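Long-range contact in protein transport protein SEC7 (Saccharomyces cerevisiae, PDB 4OIY), which activates the small GTPase ARF1 at the trans-Golgi network by exchanging its guanine nucleotide, here through its catalytic Sec7 domain: residues A[91-96]-A[111-115]. Sequence-based numbering, arbitrary orientation.
Sequences ALRSFL and FMLKF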
ATOM      1  N   ALA A  91      -8.804  -5.097   1.318  1.00 10.10           N
ATOM      2  CA  ALA A  91      -7.419  -5.317   0.901  1.00 10.14           C
ATOM      3  C   ALA A  91      -6.673  -4.002   0.729  1.00 10.05           C
ATOM      4  O   ALA A  91      -5.579  -3.843   1.245  1.00  9.49           O
ATOM      5  CB  ALA A  91      -7.368  -6.129  -0.382  1.00 10.31           C
ATOM      6  N   LEU A  92      -7.294  -3.054   0.035  1.00 10.17           N
ATOM      7  CA  LEU A  92      -6.705  -1.727  -0.151  1.00 10.74           C
ATOM      8  C   LEU A  92      -6.466  -1.007   1.184  1.00 11.10           C
ATOM      9  O   LEU A  92      -5.444  -0.332   1.361  1.00 10.70           O
ATOM     10  CB  LEU A  92      -7.619  -0.877  -1.028  1.00 11.16           C
ATOM     11  CG  LEU A  92      -7.035   0.359  -1.705  1.00 11.96           C
ATOM     12  CD1 LEU A  92      -5.921  -0.042  -2.653  1.00 11.90           C
ATOM     13  CD2 LEU A  92      -8.147   1.082  -2.440  1.00 12.33           C
ATOM     14  N   ARG A  93      -7.408  -1.136   2.121  1.00 11.36           N
ATOM     15  CA  ARG A  93      -7.272  -0.484   3.424  1.00 12.38           C
ATOM     16  C   ARG A  93      -6.065  -1.051   4.165  1.00 12.15           C
ATOM     17  O   ARG A  93      -5.237  -0.301   4.692  1.00 12.16           O
ATOM     18  CB  ARG A  93      -8.544  -0.622   4.284  1.00 13.53           C
ATOM     19  CG  ARG A  93      -8.467   0.252   5.537  1.00 14.71           C
ATOM     20  CD  ARG A  93      -9.721   0.337   6.399  1.00 15.80           C
ATOM     21  NE  ARG A  93     -10.940   0.782   5.712  1.00 16.18           N
ATOM     22  CZ  ARG A  93     -11.854  -0.033   5.192  1.00 16.13           C
ATOM     23  NH1 ARG A  93     -11.692  -1.351   5.238  1.00 16.79           N
ATOM     24  NH2 ARG A  93     -12.930   0.468   4.604  1.00 16.15           N
ATOM     25  N   SER A  94      -5.958  -2.375   4.190  1.00 11.88           N
ATOM     26  CA  SER A  94      -4.834  -3.043   4.832  1.00 12.32           C
ATOM     27  C   SER A  94      -3.508  -2.594   4.216  1.00 11.37           C
ATOM     28  O   SER A  94      -2.561  -2.259   4.921  1.00 11.98           O
ATOM     29  CB  SER A  94      -4.980  -4.559   4.712  1.00 13.04           C
ATOM     30  OG  SER A  94      -3.816  -5.222   5.173  1.00 15.32           O
ATOM     31  N   PHE A  95      -3.475  -2.555   2.892  1.00 10.48           N
ATOM     32  CA  PHE A  95      -2.270  -2.200   2.155  1.00 10.03           C
ATOM     33  C   PHE A  95      -1.872  -0.729   2.352  1.00 10.02           C
ATOM     34  O   PHE A  95      -0.747  -0.429   2.756  1.00  9.81           O
ATOM     35  CB  PHE A  95      -2.503  -2.502   0.672  1.00  9.77           C
ATOM     36  CG  PHE A  95      -1.296  -2.292  -0.197  1.00  9.49           C
ATOM     37  CD1 PHE A  95      -0.107  -2.948   0.067  1.00  9.72           C
ATOM     38  CD2 PHE A  95      -1.371  -1.471  -1.315  1.00  9.43           C
ATOM     39  CE1 PHE A  95       1.003  -2.757  -0.744  1.00  9.64           C
ATOM     40  CE2 PHE A  95      -0.274  -1.282  -2.135  1.00  9.35           C
ATOM     41  CZ  PHE A  95       0.918  -1.929  -1.850  1.00  9.58           C
ATOM     42  N   LEU A  96      -2.787   0.188   2.064  1.00 10.35           N
ATOM     43  CA  LEU A  96      -2.445   1.616   2.062  1.00 11.13           C
ATOM     44  C   LEU A  96      -2.244   2.213   3.445  1.00 11.76           C
ATOM     45  O   LEU A  96      -1.657   3.280   3.563  1.00 12.11           O
ATOM     46  CB  LEU A  96      -3.488   2.433   1.299  1.00 11.60           C
ATOM     47  CG  LEU A  96      -3.612   2.143  -0.199  1.00 11.95           C
ATOM     48  CD1 LEU A  96      -4.702   3.015  -0.803  1.00 12.44           C
ATOM     49  CD2 LEU A  96      -2.294   2.356  -0.931  1.00 12.10           C
ATOM     50  N   PHE A 111       3.251   0.389  -7.292  1.00  9.34           N
ATOM     51  CA  PHE A 111       2.562  -0.145  -6.110  1.00  9.21           C
ATOM     52  C   PHE A 111       1.204  -0.732  -6.475  1.00  8.89           C
ATOM     53  O   PHE A 111       0.863  -1.846  -6.053  1.00  8.92           O
ATOM     54  CB  PHE A 111       2.333   0.939  -5.059  1.00  9.23           C
ATOM     55  CG  PHE A 111       3.563   1.341  -4.302  1.00  9.61           C
ATOM     56  CD1 PHE A 111       3.957   0.642  -3.176  1.00  9.77           C
ATOM     57  CD2 PHE A 111       4.299   2.443  -4.696  1.00 10.09           C
ATOM     58  CE1 PHE A 111       5.069   1.028  -2.462  1.00  9.93           C
ATOM     59  CE2 PHE A 111       5.416   2.840  -3.979  1.00 10.18           C
ATOM     60  CZ  PHE A 111       5.805   2.122  -2.867  1.00 10.15           C
ATOM     61  N   MET A 112       0.412   0.022  -7.234  1.00  8.82           N
ATOM     62  CA  MET A 112      -0.974  -0.352  -7.454  1.00  9.14           C
ATOM     63  C   MET A 112      -1.089  -1.516  -8.417  1.00  9.17           C
ATOM     64  O   MET A 112      -2.003  -2.331  -8.279  1.00  8.64           O
ATOM     65  CB  MET A 112      -1.801   0.863  -7.886  1.00  9.86           C
ATOM     66  CG  MET A 112      -1.728   2.014  -6.870  1.00 10.26           C
ATOM     67  SD  MET A 112      -1.902   1.523  -5.131  1.00 11.77           S
ATOM     68  CE  MET A 112      -3.529   0.834  -5.265  1.00 11.48           C
ATOM     69  N   LEU A 113      -0.158  -1.627  -9.368  1.00  9.17           N
ATOM     70  CA  LEU A 113      -0.153  -2.795 -10.257  1.00  9.76           C
ATOM     71  C   LEU A 113       0.199  -4.064  -9.493  1.00  9.35           C
ATOM     72  O   LEU A 113      -0.440  -5.100  -9.691  1.00  9.17           O
ATOM     73  CB  LEU A 113       0.771  -2.612 -11.465  1.00 10.50           C
ATOM     74  CG  LEU A 113       0.802  -3.808 -12.429  1.00 11.44           C
ATOM     75  CD1 LEU A 113      -0.577  -4.129 -12.989  1.00 11.83           C
ATOM     76  CD2 LEU A 113       1.806  -3.531 -13.539  1.00 11.83           C
ATOM     77  N   LYS A 114       1.194  -3.989  -8.612  1.00  9.13           N
ATOM     78  CA  LYS A 114       1.569  -5.151  -7.812  1.00  9.13           C
ATOM     79  C   LYS A 114       0.455  -5.527  -6.836  1.00  8.55           C
ATOM     80  O   LYS A 114       0.162  -6.709  -6.654  1.00  8.17           O
ATOM     81  CB  LYS A 114       2.867  -4.899  -7.056  1.00  9.99           C
ATOM     82  CG  LYS A 114       3.345  -6.074  -6.224  1.00 11.00           C
ATOM     83  CD  LYS A 114       3.692  -7.312  -7.040  1.00 12.12           C
ATOM     84  CE  LYS A 114       4.139  -8.432  -6.110  1.00 13.30           C
ATOM     85  NZ  LYS A 114       4.336  -9.739  -6.785  1.00 14.31           N
ATOM     86  N   PHE A 115      -0.160  -4.527  -6.207  1.00  8.17           N
ATOM     87  CA  PHE A 115      -1.333  -4.769  -5.371  1.00  8.25           C
ATOM     88  C   PHE A 115      -2.412  -5.515  -6.154  1.00  8.30           C
ATOM     89  O   PHE A 115      -2.938  -6.526  -5.685  1.00  8.17           O
ATOM     90  CB  PHE A 115      -1.903  -3.461  -4.828  1.00  8.29           C
ATOM     91  CG  PHE A 115      -3.266  -3.609  -4.230  1.00  8.20           C
ATOM     92  CD1 PHE A 115      -3.407  -4.085  -2.937  1.00  8.28           C
ATOM     93  CD2 PHE A 115      -4.404  -3.321  -4.967  1.00  8.14           C
ATOM     94  CE1 PHE A 115      -4.654  -4.263  -2.389  1.00  8.41           C
ATOM     95  CE2 PHE A 115      -5.664  -3.504  -4.421  1.00  8.39           C
ATOM     96  CZ  PHE A 115      -5.781  -3.976  -3.127  1.00  8.37           C
TER
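Phe115 and Phe95 lie alongside one another pointing contrary ways, each growing from its own helix toward the other; the axes of segments 91-96 and 111-115 come no nearer than 12.0 Å, and long aromatic side chains bridge this spacing. With CG anti to the backbone N (chi1 167°), Phe115 reaches across to 91-96, and its ring lies at 22° to that of Phe95. Displaced along their planes, the rings share little face; Phe115 CD1 approaches Phe95 CD2 to 3.7 Å, and Phe115 CB rests against Phe95 CE2. Around the rest of the Phe115 ring the packing is tight: Leu92 CD1 sits over one face, 4.1 Å from the centroid in a CH-pi contact, while Ala91 CB meets Phe115 CZ at 3.8 Å. The Met112 chain, folded at its last two torsions (chi3 -61°), brings CE within 3.6 Å of the same Leu92 CD1. The looser side is at partly exposed Leu96, whose CD2 stands 4.3 Å from Met112 SD; buried Phe111 offers its ring edge, CD1, to Phe95 CZ at 4.2 Å. An alanine in place of Phe115 is likely to open a gap between the helices, leaving Leu92 without its ring face. Phe83 meets Phe115 edge-to-face, as Phe81 and Phe99 meet Phe95. The seam joins helices 88-96 and 105-122 near the chain's centre, buried apolar helix packing that builds the all-helical Sec7 domain.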